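Local coordinates for protein transcriptional regulator (Streptococcus dysgalactiae, PDB 4YV9) that serves as a receptor for SHP peptide pheromones in quorum sensing and probably regulates transcription by binding DNA through a helix-turn-helix domain, at residues D103-S115 against Y143-I155. Numbering follows the deposited sequence.
Sequences DYESTMIKAILSS and YEIILLGNCSRFI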
ATOM      1  N   ASP B 103     -12.833  16.310 -19.670  1.00 51.39           N
ATOM      2  CA  ASP B 103     -11.885  17.428 -19.725  1.00 53.70           C
ATOM      3  C   ASP B 103     -10.585  17.124 -18.994  1.00 51.94           C
ATOM      4  O   ASP B 103      -9.508  17.253 -19.575  1.00 47.00           O
ATOM      5  CB  ASP B 103     -12.500  18.713 -19.161  1.00 53.76           C
ATOM      6  CG  ASP B 103     -11.687  19.959 -19.518  1.00 55.79           C
ATOM      7  OD1 ASP B 103     -11.317  20.130 -20.703  1.00 59.43           O
ATOM      8  OD2 ASP B 103     -11.408  20.774 -18.613  1.00 54.32           O
ATOM      9  N   TYR B 104     -10.674  16.704 -17.735  1.00 47.06           N
ATOM     10  CA  TYR B 104      -9.461  16.495 -16.951  1.00 44.43           C
ATOM     11  C   TYR B 104      -8.653  15.311 -17.466  1.00 39.79           C
ATOM     12  O   TYR B 104      -7.422  15.365 -17.488  1.00 38.17           O
ATOM     13  CB  TYR B 104      -9.788  16.295 -15.472  1.00 41.34           C
ATOM     14  CG  TYR B 104     -10.669  17.384 -14.908  1.00 44.71           C
ATOM     15  CD1 TYR B 104     -10.539  18.695 -15.337  1.00 45.95           C
ATOM     16  CD2 TYR B 104     -11.653  17.089 -13.969  1.00 47.18           C
ATOM     17  CE1 TYR B 104     -11.350  19.685 -14.843  1.00 49.03           C
ATOM     18  CE2 TYR B 104     -12.464  18.074 -13.468  1.00 48.09           C
ATOM     19  CZ  TYR B 104     -12.310  19.368 -13.905  1.00 47.34           C
ATOM     20  OH  TYR B 104     -13.123  20.353 -13.411  1.00 47.70           O
ATOM     21  N   GLU B 105      -9.342  14.256 -17.885  1.00 41.94           N
ATOM     22  CA  GLU B 105      -8.677  13.084 -18.444  1.00 39.52           C
ATOM     23  C   GLU B 105      -7.909  13.417 -19.736  1.00 44.84           C
ATOM     24  O   GLU B 105      -6.766  13.009 -19.910  1.00 46.87           O
ATOM     25  CB  GLU B 105      -9.682  11.971 -18.729  1.00 39.79           C
ATOM     26  CG  GLU B 105     -10.235  11.237 -17.480  1.00 56.39           C
ATOM     27  CD  GLU B 105     -11.279  12.041 -16.745  1.00 54.45           C
ATOM     28  OE1 GLU B 105     -11.635  13.133 -17.238  1.00 50.42           O
ATOM     29  OE2 GLU B 105     -11.740  11.594 -15.670  1.00 52.19           O
ATOM     30  N   SER B 106      -8.539  14.133 -20.652  1.00 50.36           N
ATOM     31  CA  SER B 106      -7.865  14.405 -21.916  1.00 49.36           C
ATOM     32  C   SER B 106      -6.749  15.399 -21.668  1.00 43.72           C
ATOM     33  O   SER B 106      -5.692  15.286 -22.274  1.00 46.51           O
ATOM     34  CB  SER B 106      -8.840  14.900 -22.990  1.00 54.82           C
ATOM     35  OG  SER B 106      -9.548  16.046 -22.569  1.00 58.74           O
ATOM     36  N   THR B 107      -6.969  16.352 -20.760  1.00 39.73           N
ATOM     37  CA  THR B 107      -5.909  17.283 -20.381  1.00 40.04           C
ATOM     38  C   THR B 107      -4.703  16.503 -19.856  1.00 38.51           C
ATOM     39  O   THR B 107      -3.564  16.799 -20.203  1.00 42.25           O
ATOM     40  CB  THR B 107      -6.378  18.314 -19.314  1.00 44.12           C
ATOM     41  OG1 THR B 107      -7.232  19.292 -19.932  1.00 43.80           O
ATOM     42  CG2 THR B 107      -5.169  19.024 -18.707  1.00 38.24           C
HETATM   43  N   MSE B 108      -4.965  15.480 -19.047  1.00 39.24           N
HETATM   44  CA  MSE B 108      -3.913  14.591 -18.574  1.00 45.08           C
HETATM   45  C   MSE B 108      -3.263  13.726 -19.673  1.00 45.37           C
HETATM   46  O   MSE B 108      -2.056  13.470 -19.644  1.00 41.51           O
HETATM   47  CB  MSE B 108      -4.466  13.674 -17.486  1.00 44.90           C
HETATM   48  CG  MSE B 108      -3.460  12.685 -17.008  1.00 46.05           C
HETATM   49 SE   MSE B 108      -4.173  11.385 -15.703  1.00 57.93          SE
HETATM   50  CE  MSE B 108      -2.797  10.088 -15.995  1.00 49.86           C
ATOM     51  N   ILE B 109      -4.069  13.247 -20.612  1.00 43.44           N
ATOM     52  CA  ILE B 109      -3.544  12.457 -21.735  1.00 48.25           C
ATOM     53  C   ILE B 109      -2.606  13.302 -22.599  1.00 43.18           C
ATOM     54  O   ILE B 109      -1.557  12.829 -23.045  1.00 51.15           O
ATOM     55  CB  ILE B 109      -4.673  11.893 -22.606  1.00 47.28           C
ATOM     56  CG1 ILE B 109      -5.508  10.903 -21.798  1.00 48.99           C
ATOM     57  CG2 ILE B 109      -4.105  11.157 -23.826  1.00 47.38           C
ATOM     58  CD1 ILE B 109      -6.787  10.480 -22.488  1.00 52.42           C
ATOM     59  N   LYS B 110      -2.980  14.561 -22.810  1.00 42.87           N
ATOM     60  CA  LYS B 110      -2.142  15.502 -23.555  1.00 45.69           C
ATOM     61  C   LYS B 110      -0.823  15.752 -22.831  1.00 41.25           C
ATOM     62  O   LYS B 110       0.232  15.833 -23.461  1.00 43.86           O
ATOM     63  CB  LYS B 110      -2.873  16.829 -23.778  1.00 44.79           C
ATOM     64  CG  LYS B 110      -4.138  16.717 -24.629  1.00 47.65           C
ATOM     65  CD  LYS B 110      -4.726  18.094 -24.935  1.00 44.17           C
ATOM     66  CE  LYS B 110      -6.097  17.982 -25.576  1.00 47.68           C
ATOM     67  NZ  LYS B 110      -6.631  19.328 -25.946  1.00 47.27           N
ATOM     68  N   ALA B 111      -0.887  15.883 -21.509  1.00 43.07           N
ATOM     69  CA  ALA B 111       0.315  16.108 -20.704  1.00 45.01           C
ATOM     70  C   ALA B 111       1.279  14.940 -20.847  1.00 47.99           C
ATOM     71  O   ALA B 111       2.481  15.127 -21.014  1.00 49.18           O
ATOM     72  CB  ALA B 111      -0.047  16.313 -19.231  1.00 39.93           C
ATOM     73  N   ILE B 112       0.742  13.730 -20.770  1.00 47.60           N
ATOM     74  CA  ILE B 112       1.566  12.530 -20.856  1.00 54.39           C
ATOM     75  C   ILE B 112       2.114  12.372 -22.255  1.00 55.13           C
ATOM     76  O   ILE B 112       3.301  12.103 -22.448  1.00 62.66           O
ATOM     77  CB  ILE B 112       0.772  11.262 -20.476  1.00 52.81           C
ATOM     78  CG1 ILE B 112       0.468  11.263 -18.987  1.00 56.57           C
ATOM     79  CG2 ILE B 112       1.546  10.003 -20.860  1.00 53.05           C
ATOM     80  CD1 ILE B 112      -0.728  10.412 -18.625  1.00 57.95           C
ATOM     81  N   LEU B 113       1.233  12.547 -23.232  1.00 57.16           N
ATOM     82  CA  LEU B 113       1.599  12.422 -24.639  1.00 55.30           C
ATOM     83  C   LEU B 113       2.681  13.416 -25.052  1.00 55.81           C
ATOM     84  O   LEU B 113       3.475  13.129 -25.952  1.00 55.01           O
ATOM     85  CB  LEU B 113       0.361  12.601 -25.522  1.00 56.77           C
ATOM     86  CG  LEU B 113       0.556  12.707 -27.033  1.00 65.70           C
ATOM     87  CD1 LEU B 113       1.221  11.463 -27.565  1.00 56.26           C
ATOM     88  CD2 LEU B 113      -0.778  12.934 -27.708  1.00 64.85           C
ATOM     89  N   SER B 114       2.714  14.582 -24.407  1.00 51.92           N
ATOM     90  CA  SER B 114       3.721  15.599 -24.722  1.00 56.22           C
ATOM     91  C   SER B 114       5.136  15.127 -24.390  1.00 66.77           C
ATOM     92  O   SER B 114       6.112  15.670 -24.912  1.00 63.59           O
ATOM     93  CB  SER B 114       3.442  16.900 -23.970  1.00 53.49           C
ATOM     94  OG  SER B 114       3.654  16.722 -22.582  1.00 67.58           O
ATOM     95  N   SER B 115       5.244  14.126 -23.516  1.00 64.42           N
ATOM     96  CA  SER B 115       6.549  13.597 -23.118  1.00 69.99           C
ATOM     97  C   SER B 115       7.160  12.664 -24.153  1.00 74.55           C
ATOM     98  O   SER B 115       8.302  12.243 -24.003  1.00 84.12           O
ATOM     99  CB  SER B 115       6.455  12.866 -21.775  1.00 79.84           C
ATOM    100  OG  SER B 115       6.758  13.734 -20.694  1.00 77.96           O
ATOM    101  N   TYR B 143      -7.441   9.998  -7.666  1.00 36.47           N
ATOM    102  CA  TYR B 143      -7.749  10.779  -8.880  1.00 40.40           C
ATOM    103  C   TYR B 143      -7.010  12.114  -8.936  1.00 41.78           C
ATOM    104  O   TYR B 143      -6.287  12.407  -9.902  1.00 35.95           O
ATOM    105  CB  TYR B 143      -9.263  11.023  -8.955  1.00 37.76           C
ATOM    106  CG  TYR B 143      -9.812  11.680 -10.219  1.00 35.69           C
ATOM    107  CD1 TYR B 143      -9.694  11.056 -11.453  1.00 36.29           C
ATOM    108  CD2 TYR B 143     -10.527  12.878 -10.152  1.00 33.74           C
ATOM    109  CE1 TYR B 143     -10.246  11.609 -12.586  1.00 38.84           C
ATOM    110  CE2 TYR B 143     -11.084  13.444 -11.289  1.00 37.82           C
ATOM    111  CZ  TYR B 143     -10.931  12.801 -12.504  1.00 38.94           C
ATOM    112  OH  TYR B 143     -11.473  13.331 -13.654  1.00 37.27           O
ATOM    113  N   GLU B 144      -7.188  12.924  -7.898  1.00 35.24           N
ATOM    114  CA  GLU B 144      -6.602  14.259  -7.885  1.00 31.58           C
ATOM    115  C   GLU B 144      -5.086  14.188  -7.819  1.00 34.49           C
ATOM    116  O   GLU B 144      -4.396  14.985  -8.460  1.00 36.20           O
ATOM    117  CB  GLU B 144      -7.153  15.083  -6.708  1.00 31.03           C
ATOM    118  CG  GLU B 144      -8.610  15.502  -6.865  1.00 40.93           C
ATOM    119  CD  GLU B 144      -9.612  14.379  -6.549  1.00 38.72           C
ATOM    120  OE1 GLU B 144      -9.278  13.444  -5.787  1.00 39.05           O
ATOM    121  OE2 GLU B 144     -10.738  14.432  -7.082  1.00 33.77           O
ATOM    122  N   ILE B 145      -4.569  13.224  -7.062  1.00 33.83           N
ATOM    123  CA  ILE B 145      -3.130  13.049  -6.912  1.00 28.76           C
ATOM    124  C   ILE B 145      -2.494  12.644  -8.247  1.00 34.08           C
ATOM    125  O   ILE B 145      -1.457  13.178  -8.640  1.00 42.71           O
ATOM    126  CB  ILE B 145      -2.801  11.977  -5.822  1.00 32.07           C
ATOM    127  CG1 ILE B 145      -3.298  12.425  -4.444  1.00 34.66           C
ATOM    128  CG2 ILE B 145      -1.297  11.700  -5.766  1.00 39.94           C
ATOM    129  CD1 ILE B 145      -3.349  11.263  -3.436  1.00 33.94           C
ATOM    130  N   ILE B 146      -3.118  11.706  -8.949  1.00 33.51           N
ATOM    131  CA  ILE B 146      -2.577  11.250 -10.236  1.00 34.34           C
ATOM    132  C   ILE B 146      -2.689  12.347 -11.309  1.00 38.54           C
ATOM    133  O   ILE B 146      -1.784  12.536 -12.136  1.00 37.22           O
ATOM    134  CB  ILE B 146      -3.292   9.974 -10.701  1.00 35.24           C
ATOM    135  CG1 ILE B 146      -2.987   8.816  -9.740  1.00 35.26           C
ATOM    136  CG2 ILE B 146      -2.893   9.603 -12.148  1.00 35.30           C
ATOM    137  CD1 ILE B 146      -1.542   8.423  -9.696  1.00 40.80           C
ATOM    138  N   LEU B 147      -3.795  13.081 -11.297  1.00 37.36           N
ATOM    139  CA  LEU B 147      -3.937  14.208 -12.210  1.00 37.25           C
ATOM    140  C   LEU B 147      -2.806  15.215 -11.997  1.00 38.41           C
ATOM    141  O   LEU B 147      -2.122  15.595 -12.947  1.00 40.96           O
ATOM    142  CB  LEU B 147      -5.290  14.880 -12.034  1.00 36.38           C
ATOM    143  CG  LEU B 147      -6.480  14.156 -12.668  1.00 41.32           C
ATOM    144  CD1 LEU B 147      -7.772  14.816 -12.208  1.00 38.01           C
ATOM    145  CD2 LEU B 147      -6.359  14.178 -14.213  1.00 35.38           C
ATOM    146  N   LEU B 148      -2.599  15.626 -10.749  1.00 38.64           N
ATOM    147  CA  LEU B 148      -1.561  16.597 -10.429  1.00 38.73           C
ATOM    148  C   LEU B 148      -0.187  16.089 -10.822  1.00 37.51           C
ATOM    149  O   LEU B 148       0.595  16.812 -11.434  1.00 44.21           O
ATOM    150  CB  LEU B 148      -1.563  16.943  -8.934  1.00 34.02           C
ATOM    151  CG  LEU B 148      -0.398  17.819  -8.463  1.00 39.76           C
ATOM    152  CD1 LEU B 148      -0.568  19.210  -9.018  1.00 41.30           C
ATOM    153  CD2 LEU B 148      -0.297  17.866  -6.940  1.00 38.91           C
ATOM    154  N   GLY B 149       0.098  14.842 -10.464  1.00 39.23           N
ATOM    155  CA  GLY B 149       1.390  14.248 -10.742  1.00 35.54           C
ATOM    156  C   GLY B 149       1.696  14.266 -12.227  1.00 43.98           C
ATOM    157  O   GLY B 149       2.791  14.632 -12.633  1.00 45.92           O
ATOM    158  N   ASN B 150       0.717  13.915 -13.050  1.00 39.44           N
ATOM    159  CA  ASN B 150       0.986  13.780 -14.473  1.00 45.21           C
ATOM    160  C   ASN B 150       0.865  15.089 -15.264  1.00 43.09           C
ATOM    161  O   ASN B 150       1.320  15.163 -16.396  1.00 42.75           O
ATOM    162  CB  ASN B 150       0.078  12.702 -15.063  1.00 47.04           C
ATOM    163  CG  ASN B 150       0.547  11.302 -14.698  1.00 49.45           C
ATOM    164  OD1 ASN B 150       1.722  10.977 -14.837  1.00 60.85           O
ATOM    165  ND2 ASN B 150      -0.360  10.479 -14.229  1.00 42.68           N
ATOM    166  N   CYS B 151       0.291  16.125 -14.662  1.00 41.23           N
ATOM    167  CA  CYS B 151       0.161  17.414 -15.346  1.00 42.46           C
ATOM    168  C   CYS B 151       1.137  18.469 -14.827  1.00 40.89           C
ATOM    169  O   CYS B 151       1.127  19.604 -15.303  1.00 44.01           O
ATOM    170  CB  CYS B 151      -1.272  17.941 -15.217  1.00 33.21           C
ATOM    171  SG  CYS B 151      -2.466  16.924 -16.113  1.00 42.41           S
ATOM    172  N   SER B 152       1.979  18.090 -13.866  1.00 40.44           N
ATOM    173  CA  SER B 152       2.835  19.044 -13.149  1.00 40.26           C
ATOM    174  C   SER B 152       3.754  19.852 -14.058  1.00 43.13           C
ATOM    175  O   SER B 152       4.082  21.006 -13.767  1.00 43.54           O
ATOM    176  CB  SER B 152       3.678  18.313 -12.098  1.00 41.21           C
ATOM    177  OG  SER B 152       2.861  17.904 -11.001  1.00 50.41           O
ATOM    178  N   ARG B 153       4.180  19.257 -15.162  1.00 46.83           N
ATOM    179  CA  ARG B 153       5.099  19.971 -16.051  1.00 49.06           C
ATOM    180  C   ARG B 153       4.451  21.179 -16.720  1.00 46.08           C
ATOM    181  O   ARG B 153       5.140  22.016 -17.302  1.00 48.50           O
ATOM    182  CB  ARG B 153       5.652  19.029 -17.115  1.00 52.91           C
ATOM    183  CG  ARG B 153       7.001  18.419 -16.757  1.00 69.53           C
ATOM    184  CD  ARG B 153       7.399  17.459 -17.844  1.00 79.40           C
ATOM    185  NE  ARG B 153       6.235  16.645 -18.167  1.00 85.38           N
ATOM    186  CZ  ARG B 153       5.829  16.357 -19.398  1.00 88.19           C
ATOM    187  NH1 ARG B 153       6.504  16.814 -20.459  1.00 84.58           N
ATOM    188  NH2 ARG B 153       4.736  15.612 -19.556  1.00 74.01           N
ATOM    189  N   PHE B 154       3.128  21.273 -16.646  1.00 44.09           N
ATOM    190  CA  PHE B 154       2.439  22.364 -17.317  1.00 46.91           C
ATOM    191  C   PHE B 154       1.777  23.337 -16.348  1.00 51.71           C
ATOM    192  O   PHE B 154       1.064  24.240 -16.773  1.00 50.79           O
ATOM    193  CB  PHE B 154       1.423  21.792 -18.295  1.00 44.40           C
ATOM    194  CG  PHE B 154       2.053  20.956 -19.372  1.00 46.21           C
ATOM    195  CD1 PHE B 154       2.585  21.558 -20.505  1.00 46.94           C
ATOM    196  CD2 PHE B 154       2.149  19.579 -19.234  1.00 43.30           C
ATOM    197  CE1 PHE B 154       3.182  20.796 -21.496  1.00 57.39           C
ATOM    198  CE2 PHE B 154       2.743  18.810 -20.217  1.00 50.48           C
ATOM    199  CZ  PHE B 154       3.260  19.420 -21.354  1.00 56.80           C
ATOM    200  N   ILE B 155       2.031  23.154 -15.053  1.00 47.76           N
ATOM    201  CA  ILE B 155       1.559  24.071 -14.017  1.00 44.21           C
ATOM    202  C   ILE B 155       2.674  25.038 -13.599  1.00 47.98           C
ATOM    203  O   ILE B 155       3.808  24.612 -13.364  1.00 50.69           O
ATOM    204  CB  ILE B 155       1.047  23.285 -12.784  1.00 40.44           C
ATOM    205  CG1 ILE B 155       0.026  22.237 -13.231  1.00 39.43           C
ATOM    206  CG2 ILE B 155       0.473  24.238 -11.736  1.00 40.99           C
ATOM    207  CD1 ILE B 155      -0.413  21.235 -12.160  1.00 35.33           C
TER
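Met108, present as selenomethionine, is a clear case of a knob-into-hole contact, its side chain seated among Ile146, Leu147, Asn150 and Cys151. Its CB starts the knob 3.8 Å from Leu147 CD2, with Cys151 SG close by. With CG anti to the backbone N (chi1 177°), CG passes Asn150 CB at 4.0 Å. The chain stays extended from there, which lets SE meet Leu147 CD2 again and carries the terminal CE to Ile146 CG2 at 3.9 Å; its still shorter approach to the Asn150 amide is doubtful in detail. That amide is engaged elsewhere: Asn150 ND2 hydrogen-bonds the backbone of the bound peptide, whose side chains Ile146 and Ile112 also touch, so the packing around Met108 adjoins the ligand site.

Polar contacts flank this apolar middle. Tyr143 OH donates to Glu105 OE2 at 2.7 Å, arriving from above the carboxylate plane, while the same hydroxyl lies at the edge of the Tyr104 ring. At the other end, Ala111 O takes a weak, bent bond from Arg153 NH2 (2.7 Å, 125°) and a hydrogen bond from Ser114 OG of its own segment, two donors on one carbonyl near the end of its helix. Ala111 CB fits between Cys151 SG and Phe154 CE2, 3.9 Å from the latter.

The segments 103-113 and 143-151 run in roughly the same direction, 35° apart and 9.1 Å at closest approach, within the repeat domain, whose family belongs to the TPR clan. Helix 72-85 touches Met108 and Ile146, helix 124-136 covers Thr107 and Cys151, and helix 89-98 and helix 157-169 pack on Ile109 and Leu148, respectively.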